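Local coordinates for succinoglycan biosynthesis protein (PDB 2QGM) that is of unproven function but is probably an enzyme related to erythromycin esterases, perhaps with a role in succinoglycan biosynthesis, at residues A[134-139]-A[144-149]; A[362-367]-A[439-444]. All blocks are in the same frame, centred on the assembly; numbering follows the deposited sequence.

Interaction 1 (A[134-139]-A[144-149])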
ATOM      1  N   GLU A 134      -8.731  -2.509  16.095  1.00 22.47           N
ATOM      2  CA  GLU A 134      -7.593  -2.227  16.961  1.00 23.47           C
ATOM      3  C   GLU A 134      -6.238  -2.395  16.277  1.00 22.83           C
ATOM      4  O   GLU A 134      -5.223  -1.943  16.806  1.00 22.70           O
ATOM      5  CB  GLU A 134      -7.665  -3.130  18.202  1.00 23.81           C
ATOM      6  CG  GLU A 134      -8.795  -2.780  19.164  1.00 28.15           C
ATOM      7  CD  GLU A 134      -9.023  -3.843  20.223  1.00 29.71           C
ATOM      8  OE1 GLU A 134      -8.041  -4.485  20.646  1.00 32.33           O
ATOM      9  OE2 GLU A 134     -10.186  -4.026  20.644  1.00 31.67           O
ATOM     10  N   PHE A 135      -6.214  -3.025  15.103  1.00 22.43           N
ATOM     11  CA  PHE A 135      -4.943  -3.240  14.406  1.00 21.42           C
ATOM     12  C   PHE A 135      -4.673  -2.286  13.245  1.00 22.83           C
ATOM     13  O   PHE A 135      -3.598  -2.321  12.650  1.00 24.81           O
ATOM     14  CB  PHE A 135      -4.857  -4.675  13.870  1.00 19.59           C
ATOM     15  CG  PHE A 135      -5.329  -5.726  14.835  1.00 21.37           C
ATOM     16  CD1 PHE A 135      -4.959  -5.691  16.182  1.00 19.34           C
ATOM     17  CD2 PHE A 135      -6.109  -6.785  14.381  1.00 17.91           C
ATOM     18  CE1 PHE A 135      -5.365  -6.702  17.059  1.00 20.76           C
ATOM     19  CE2 PHE A 135      -6.517  -7.796  15.244  1.00 19.56           C
ATOM     20  CZ  PHE A 135      -6.148  -7.763  16.588  1.00 20.41           C
ATOM     21  N   LEU A 136      -5.647  -1.445  12.921  1.00 23.69           N
ATOM     22  CA  LEU A 136      -5.508  -0.486  11.828  1.00 25.36           C
ATOM     23  C   LEU A 136      -5.273   0.912  12.395  1.00 26.20           C
ATOM     24  O   LEU A 136      -6.101   1.428  13.146  1.00 27.04           O
ATOM     25  CB  LEU A 136      -6.772  -0.492  10.971  1.00 25.75           C
ATOM     26  CG  LEU A 136      -7.126  -1.834  10.327  1.00 25.90           C
ATOM     27  CD1 LEU A 136      -8.555  -1.805   9.825  1.00 25.14           C
ATOM     28  CD2 LEU A 136      -6.148  -2.133   9.197  1.00 27.16           C
ATOM     29  N   LYS A 137      -4.150   1.528  12.043  1.00 26.24           N
ATOM     30  CA  LYS A 137      -3.852   2.856  12.554  1.00 27.87           C
ATOM     31  C   LYS A 137      -4.779   3.904  11.944  1.00 29.19           C
ATOM     32  O   LYS A 137      -5.186   3.786  10.791  1.00 26.75           O
ATOM     33  CB  LYS A 137      -2.389   3.190  12.302  1.00 31.15           C
ATOM     34  CG  LYS A 137      -1.421   2.177  12.921  1.00 32.28           C
ATOM     35  CD  LYS A 137      -1.646   1.962  14.430  1.00 34.02           C
ATOM     36  CE  LYS A 137      -2.610   0.820  14.726  1.00 32.50           C
ATOM     37  NZ  LYS A 137      -2.679   0.505  16.183  1.00 34.26           N
ATOM     38  N   LEU A 138      -5.099   4.931  12.728  1.00 31.75           N
ATOM     39  CA  LEU A 138      -6.036   5.977  12.316  1.00 31.81           C
ATOM     40  C   LEU A 138      -6.160   6.332  10.843  1.00 29.99           C
ATOM     41  O   LEU A 138      -5.184   6.418  10.103  1.00 32.68           O
ATOM     42  CB  LEU A 138      -5.817   7.242  13.143  1.00 32.93           C
ATOM     43  CG  LEU A 138      -6.570   7.228  14.481  1.00 34.47           C
ATOM     44  CD1 LEU A 138      -6.365   8.549  15.204  1.00 33.14           C
ATOM     45  CD2 LEU A 138      -8.053   6.984  14.227  1.00 34.19           C
ATOM     46  N   LEU A 139      -7.405   6.560  10.457  1.00 30.38           N
ATOM     47  CA  LEU A 139      -7.818   6.872   9.101  1.00 25.33           C
ATOM     48  C   LEU A 139      -8.130   5.541   8.445  1.00 22.40           C
ATOM     49  O   LEU A 139      -9.018   5.461   7.611  1.00 22.38           O
ATOM     50  CB  LEU A 139      -6.757   7.646   8.291  1.00 24.84           C
ATOM     51  CG  LEU A 139      -6.431   9.109   8.646  1.00 22.61           C
ATOM     52  CD1 LEU A 139      -6.024   9.841   7.373  1.00 24.34           C
ATOM     53  CD2 LEU A 139      -7.635   9.818   9.258  1.00 22.71           C
ATOM     54  N   GLU A 144     -15.439   0.779   5.556  1.00 18.34           N
ATOM     55  CA  GLU A 144     -15.077   0.300   4.225  1.00 18.20           C
ATOM     56  C   GLU A 144     -13.951  -0.732   4.253  1.00 18.36           C
ATOM     57  O   GLU A 144     -14.073  -1.804   3.659  1.00 17.46           O
ATOM     58  CB  GLU A 144     -14.674   1.481   3.324  1.00 19.54           C
ATOM     59  CG  GLU A 144     -15.794   2.501   3.051  1.00 20.63           C
ATOM     60  CD  GLU A 144     -15.857   3.637   4.071  1.00 20.88           C
ATOM     61  OE1 GLU A 144     -15.143   3.574   5.090  1.00 22.31           O
ATOM     62  OE2 GLU A 144     -16.624   4.599   3.853  1.00 19.74           O
ATOM     63  N   ILE A 145     -12.859  -0.411   4.942  1.00 16.91           N
ATOM     64  CA  ILE A 145     -11.724  -1.322   5.012  1.00 16.24           C
ATOM     65  C   ILE A 145     -11.998  -2.528   5.902  1.00 15.13           C
ATOM     66  O   ILE A 145     -11.646  -3.651   5.556  1.00 14.58           O
ATOM     67  CB  ILE A 145     -10.438  -0.578   5.494  1.00 15.78           C
ATOM     68  CG1 ILE A 145     -10.068   0.497   4.475  1.00 16.07           C
ATOM     69  CG2 ILE A 145      -9.277  -1.560   5.664  1.00 15.61           C
ATOM     70  CD1 ILE A 145      -8.873   1.360   4.838  1.00 15.88           C
ATOM     71  N   ILE A 146     -12.642  -2.308   7.042  1.00 15.75           N
ATOM     72  CA  ILE A 146     -12.943  -3.413   7.934  1.00 15.57           C
ATOM     73  C   ILE A 146     -13.843  -4.427   7.245  1.00 14.59           C
ATOM     74  O   ILE A 146     -13.732  -5.619   7.489  1.00 14.42           O
ATOM     75  CB  ILE A 146     -13.586  -2.903   9.226  1.00 18.53           C
ATOM     76  CG1 ILE A 146     -12.552  -2.067   9.983  1.00 21.16           C
ATOM     77  CG2 ILE A 146     -14.070  -4.075  10.069  1.00 21.88           C
ATOM     78  CD1 ILE A 146     -13.092  -1.340  11.175  1.00 23.43           C
ATOM     79  N   ALA A 147     -14.711  -3.949   6.359  1.00 15.84           N
ATOM     80  CA  ALA A 147     -15.597  -4.846   5.624  1.00 16.52           C
ATOM     81  C   ALA A 147     -14.758  -5.776   4.756  1.00 16.54           C
ATOM     82  O   ALA A 147     -15.092  -6.947   4.597  1.00 17.04           O
ATOM     83  CB  ALA A 147     -16.560  -4.048   4.753  1.00 16.52           C
HETATM   84  N   MSE A 148     -13.660  -5.261   4.207  1.00 16.87           N
HETATM   85  CA  MSE A 148     -12.782  -6.076   3.369  1.00 16.99           C
HETATM   86  C   MSE A 148     -12.052  -7.104   4.221  1.00 15.65           C
HETATM   87  O   MSE A 148     -11.953  -8.263   3.840  1.00 15.17           O
HETATM   88  CB  MSE A 148     -11.770  -5.201   2.626  1.00 16.96           C
HETATM   89  CG  MSE A 148     -10.694  -5.970   1.858  1.00 16.36           C
HETATM   90 SE   MSE A 148      -9.466  -4.760   1.014  1.00 22.15          SE
HETATM   91  CE  MSE A 148      -8.623  -4.011   2.579  1.00 14.32           C
ATOM     92  N   ILE A 149     -11.557  -6.680   5.380  1.00 14.90           N
ATOM     93  CA  ILE A 149     -10.847  -7.588   6.257  1.00 15.84           C
ATOM     94  C   ILE A 149     -11.760  -8.743   6.670  1.00 16.34           C
ATOM     95  O   ILE A 149     -11.321  -9.887   6.769  1.00 16.30           O
ATOM     96  CB  ILE A 149     -10.319  -6.839   7.494  1.00 15.55           C
ATOM     97  CG1 ILE A 149      -9.328  -5.767   7.041  1.00 17.33           C
ATOM     98  CG2 ILE A 149      -9.685  -7.817   8.480  1.00 18.11           C
ATOM     99  CD1 ILE A 149      -8.800  -4.879   8.142  1.00 21.13           C
TER

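Interaction 2 (A[362-367]-A[439-444])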
ATOM      1  N   ILE A 362      -9.526  13.633  13.703  1.00 31.68           N
ATOM      2  CA  ILE A 362     -10.007  13.371  12.354  1.00 30.23           C
ATOM      3  C   ILE A 362     -11.138  14.323  11.970  1.00 28.45           C
ATOM      4  O   ILE A 362     -12.083  14.519  12.734  1.00 28.58           O
ATOM      5  CB  ILE A 362     -10.516  11.913  12.206  1.00 31.15           C
ATOM      6  CG1 ILE A 362      -9.355  10.924  12.342  1.00 32.24           C
ATOM      7  CG2 ILE A 362     -11.176  11.733  10.851  1.00 30.47           C
ATOM      8  CD1 ILE A 362      -9.108  10.444  13.751  1.00 35.97           C
ATOM      9  N   THR A 363     -11.034  14.904  10.780  1.00 25.95           N
ATOM     10  CA  THR A 363     -12.038  15.840  10.280  1.00 24.83           C
ATOM     11  C   THR A 363     -12.263  15.598   8.786  1.00 24.43           C
ATOM     12  O   THR A 363     -11.870  14.560   8.261  1.00 21.92           O
ATOM     13  CB  THR A 363     -11.592  17.303  10.506  1.00 25.12           C
ATOM     14  OG1 THR A 363     -12.670  18.190  10.174  1.00 26.14           O
ATOM     15  CG2 THR A 363     -10.383  17.631   9.638  1.00 25.46           C
ATOM     16  N   THR A 364     -12.886  16.561   8.113  1.00 23.61           N
ATOM     17  CA  THR A 364     -13.168  16.455   6.685  1.00 24.43           C
ATOM     18  C   THR A 364     -12.791  17.731   5.922  1.00 24.03           C
ATOM     19  O   THR A 364     -12.863  18.835   6.466  1.00 23.59           O
ATOM     20  CB  THR A 364     -14.671  16.164   6.442  1.00 26.51           C
ATOM     21  OG1 THR A 364     -15.016  14.898   7.019  1.00 29.84           O
ATOM     22  CG2 THR A 364     -14.979  16.138   4.959  1.00 30.11           C
ATOM     23  N   ASP A 365     -12.389  17.573   4.662  1.00 23.00           N
ATOM     24  CA  ASP A 365     -12.025  18.710   3.829  1.00 24.21           C
ATOM     25  C   ASP A 365     -12.518  18.477   2.405  1.00 23.72           C
ATOM     26  O   ASP A 365     -13.047  17.407   2.094  1.00 21.53           O
ATOM     27  CB  ASP A 365     -10.509  18.929   3.858  1.00 27.60           C
ATOM     28  CG  ASP A 365     -10.100  20.240   3.216  1.00 32.40           C
ATOM     29  OD1 ASP A 365     -10.936  21.169   3.182  1.00 34.21           O
ATOM     30  OD2 ASP A 365      -8.941  20.350   2.756  1.00 36.03           O
ATOM     31  N   THR A 366     -12.352  19.475   1.543  1.00 22.52           N
ATOM     32  CA  THR A 366     -12.818  19.367   0.165  1.00 22.33           C
ATOM     33  C   THR A 366     -11.682  19.363  -0.843  1.00 22.56           C
ATOM     34  O   THR A 366     -10.703  20.095  -0.702  1.00 21.68           O
ATOM     35  CB  THR A 366     -13.782  20.524  -0.165  1.00 21.83           C
ATOM     36  OG1 THR A 366     -14.798  20.592   0.844  1.00 21.48           O
ATOM     37  CG2 THR A 366     -14.439  20.311  -1.522  1.00 22.31           C
ATOM     38  N   ILE A 367     -11.825  18.538  -1.872  1.00 21.96           N
ATOM     39  CA  ILE A 367     -10.815  18.429  -2.911  1.00 24.44           C
ATOM     40  C   ILE A 367     -10.676  19.719  -3.719  1.00 26.40           C
ATOM     41  O   ILE A 367     -11.628  20.160  -4.366  1.00 26.25           O
ATOM     42  CB  ILE A 367     -11.157  17.282  -3.884  1.00 23.72           C
ATOM     43  CG1 ILE A 367     -11.136  15.948  -3.138  1.00 24.35           C
ATOM     44  CG2 ILE A 367     -10.160  17.254  -5.041  1.00 24.92           C
ATOM     45  CD1 ILE A 367     -11.512  14.756  -4.008  1.00 24.50           C
ATOM     46  N   THR A 439     -16.378  11.540  -5.118  1.00 18.13           N
ATOM     47  CA  THR A 439     -16.105  10.749  -3.929  1.00 17.91           C
ATOM     48  C   THR A 439     -16.551  11.479  -2.663  1.00 17.54           C
ATOM     49  O   THR A 439     -16.809  12.684  -2.684  1.00 18.10           O
ATOM     50  CB  THR A 439     -14.607  10.384  -3.845  1.00 16.33           C
ATOM     51  OG1 THR A 439     -13.808  11.539  -4.122  1.00 16.81           O
ATOM     52  CG2 THR A 439     -14.280   9.297  -4.864  1.00 14.57           C
ATOM     53  N   SER A 440     -16.665  10.735  -1.571  1.00 17.64           N
ATOM     54  CA  SER A 440     -17.100  11.298  -0.300  1.00 18.98           C
ATOM     55  C   SER A 440     -16.249  10.741   0.836  1.00 19.05           C
ATOM     56  O   SER A 440     -15.478   9.807   0.637  1.00 18.49           O
ATOM     57  CB  SER A 440     -18.588  10.983  -0.066  1.00 20.18           C
ATOM     58  OG  SER A 440     -18.830   9.585  -0.021  1.00 22.32           O
ATOM     59  N   PRO A 441     -16.378  11.309   2.047  1.00 19.87           N
ATOM     60  CA  PRO A 441     -15.599  10.851   3.203  1.00 19.74           C
ATOM     61  C   PRO A 441     -15.802   9.409   3.663  1.00 18.62           C
ATOM     62  O   PRO A 441     -16.919   8.886   3.697  1.00 18.50           O
ATOM     63  CB  PRO A 441     -15.987  11.841   4.301  1.00 18.86           C
ATOM     64  CG  PRO A 441     -16.300  13.093   3.537  1.00 17.31           C
ATOM     65  CD  PRO A 441     -17.107  12.546   2.374  1.00 21.19           C
ATOM     66  N   SER A 442     -14.691   8.778   4.025  1.00 20.83           N
ATOM     67  CA  SER A 442     -14.706   7.419   4.545  1.00 20.55           C
ATOM     68  C   SER A 442     -15.392   7.482   5.911  1.00 21.38           C
ATOM     69  O   SER A 442     -15.467   8.548   6.524  1.00 20.32           O
ATOM     70  CB  SER A 442     -13.275   6.918   4.710  1.00 20.16           C
ATOM     71  OG  SER A 442     -12.506   7.860   5.431  1.00 19.25           O
ATOM     72  N   HIS A 443     -15.873   6.342   6.395  1.00 22.79           N
ATOM     73  CA  HIS A 443     -16.557   6.303   7.686  1.00 24.59           C
ATOM     74  C   HIS A 443     -15.745   5.593   8.764  1.00 26.41           C
ATOM     75  O   HIS A 443     -15.687   4.364   8.788  1.00 23.72           O
ATOM     76  CB  HIS A 443     -17.909   5.598   7.539  1.00 26.28           C
ATOM     77  CG  HIS A 443     -18.775   6.174   6.461  1.00 29.01           C
ATOM     78  ND1 HIS A 443     -18.509   5.997   5.121  1.00 28.85           N
ATOM     79  CD2 HIS A 443     -19.889   6.938   6.528  1.00 30.60           C
ATOM     80  CE1 HIS A 443     -19.423   6.631   4.406  1.00 30.44           C
ATOM     81  NE2 HIS A 443     -20.271   7.210   5.234  1.00 31.50           N
ATOM     82  N   ILE A 444     -15.128   6.362   9.660  1.00 28.14           N
ATOM     83  CA  ILE A 444     -14.335   5.788  10.746  1.00 31.50           C
ATOM     84  C   ILE A 444     -15.233   5.023  11.716  1.00 34.16           C
ATOM     85  O   ILE A 444     -16.082   5.607  12.389  1.00 33.68           O
ATOM     86  CB  ILE A 444     -13.576   6.884  11.537  1.00 32.38           C
ATOM     87  CG1 ILE A 444     -12.585   7.597  10.615  1.00 32.10           C
ATOM     88  CG2 ILE A 444     -12.837   6.266  12.731  1.00 32.70           C
ATOM     89  CD1 ILE A 444     -11.439   6.722  10.135  1.00 34.02           C
TER

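Interaction 1 (A[134-139]-A[144-149])
Leu136 sets its side chain against three isoleucines of helix 143-157. Its CD1 does most of the touching. The tightest approach is to CD1 of Ile149, 3.5 Å from Leu136 CD1, where the two side chains reach toward each other tip to tip. Leu136 CD2 also sits 4.0 Å from Ile149 CD1, so the fork of the leucine closes over that one methyl. The leucine crosses Ile146 obliquely, and Leu136 CD1 lies 4.0 Å from Ile146 CG1. Ile145 offers its branch methyl, with CG2 4.2 Å from Leu136 CD1. Ile149 owes its reach to an extended chain: chi2 of 176° carries CD1 far from the helix backbone.

All four residues are buried and the contact is wholly apolar. In the next shell, Leu121 of helix 115-127 touches Leu136. Phe90 of helix 87-104 and Met111 of strand 108-111 pack on Ile145. The loop backbone is tied at Lys137 N, which bonds to Glu113 OE2. The helix has its own tie at Ile145 N, to Thr142 OG1. The loop leading into helix 143-157 thus folds back and packs its leucine on the first turns of that helix, in the apolar core beside the mixed sheet of this alpha/beta fold.

Interaction 2 (A[362-367]-A[439-444])
Thr364 and Pro441 meet at the middle of an antiparallel pass between strand 363-366 of a two-stranded antiparallel hairpin and the loop that follows strand 432-439 of the main sheet. The two segments run 176° apart in direction. They are not paired as strands: the CA atoms of Thr364 and Pro441 are 7.0 Å apart, and side chains fill the gap.

From CB, the Thr364 side chain splits into two branches. CG2 stands anti to the backbone N (chi1 -63° for OG1) and makes the closer approach, 3.6 Å from Pro441 CG. The OG1 branch is 4.1 Å from the same Pro441 CG. The ring corner is thus met by both branches, and the two side chains cross at about a right angle. Asn347 of partner strand 346-350 also touches Pro441.

The ends are looser. At one, Ile362 CG2 lies 4.4 Å from Ile444 CG1, an apolar contact at a partly exposed edge. The other end is buried. There Ile367, just past the end of strand 363-366, packs on Phe348. The hydroxyl of Thr439 bonds to Thr343 OG1, and Ile367 meets it with its terminal methyl: Ile367 CD1 is 4.0 Å from Thr439 OG1.

Interaction 1 and interaction 2 have centres 15 Å apart and touch directly. One tie is polar. Glu144, at the start of segment 144-149, accepts a probable hydrogen bond from the 439-444 loop, with Glu144 OE2 2.7 Å from His443 ND1. Ser87 OG bonds to the same carboxylate oxygen. The other tie is apolar and joins the remaining two segments. Ile362 CD1 lies 3.6 Å from Leu138 CD1, and Ile362 CG1 lies 3.7 Å from Leu139 CD2. The C-terminal loop, the hairpin and the 134-139 loop thus pack against one another. Each segment of one contact meets a segment of the other: 144-149 meets 439-444, and 134-139 meets 362-367.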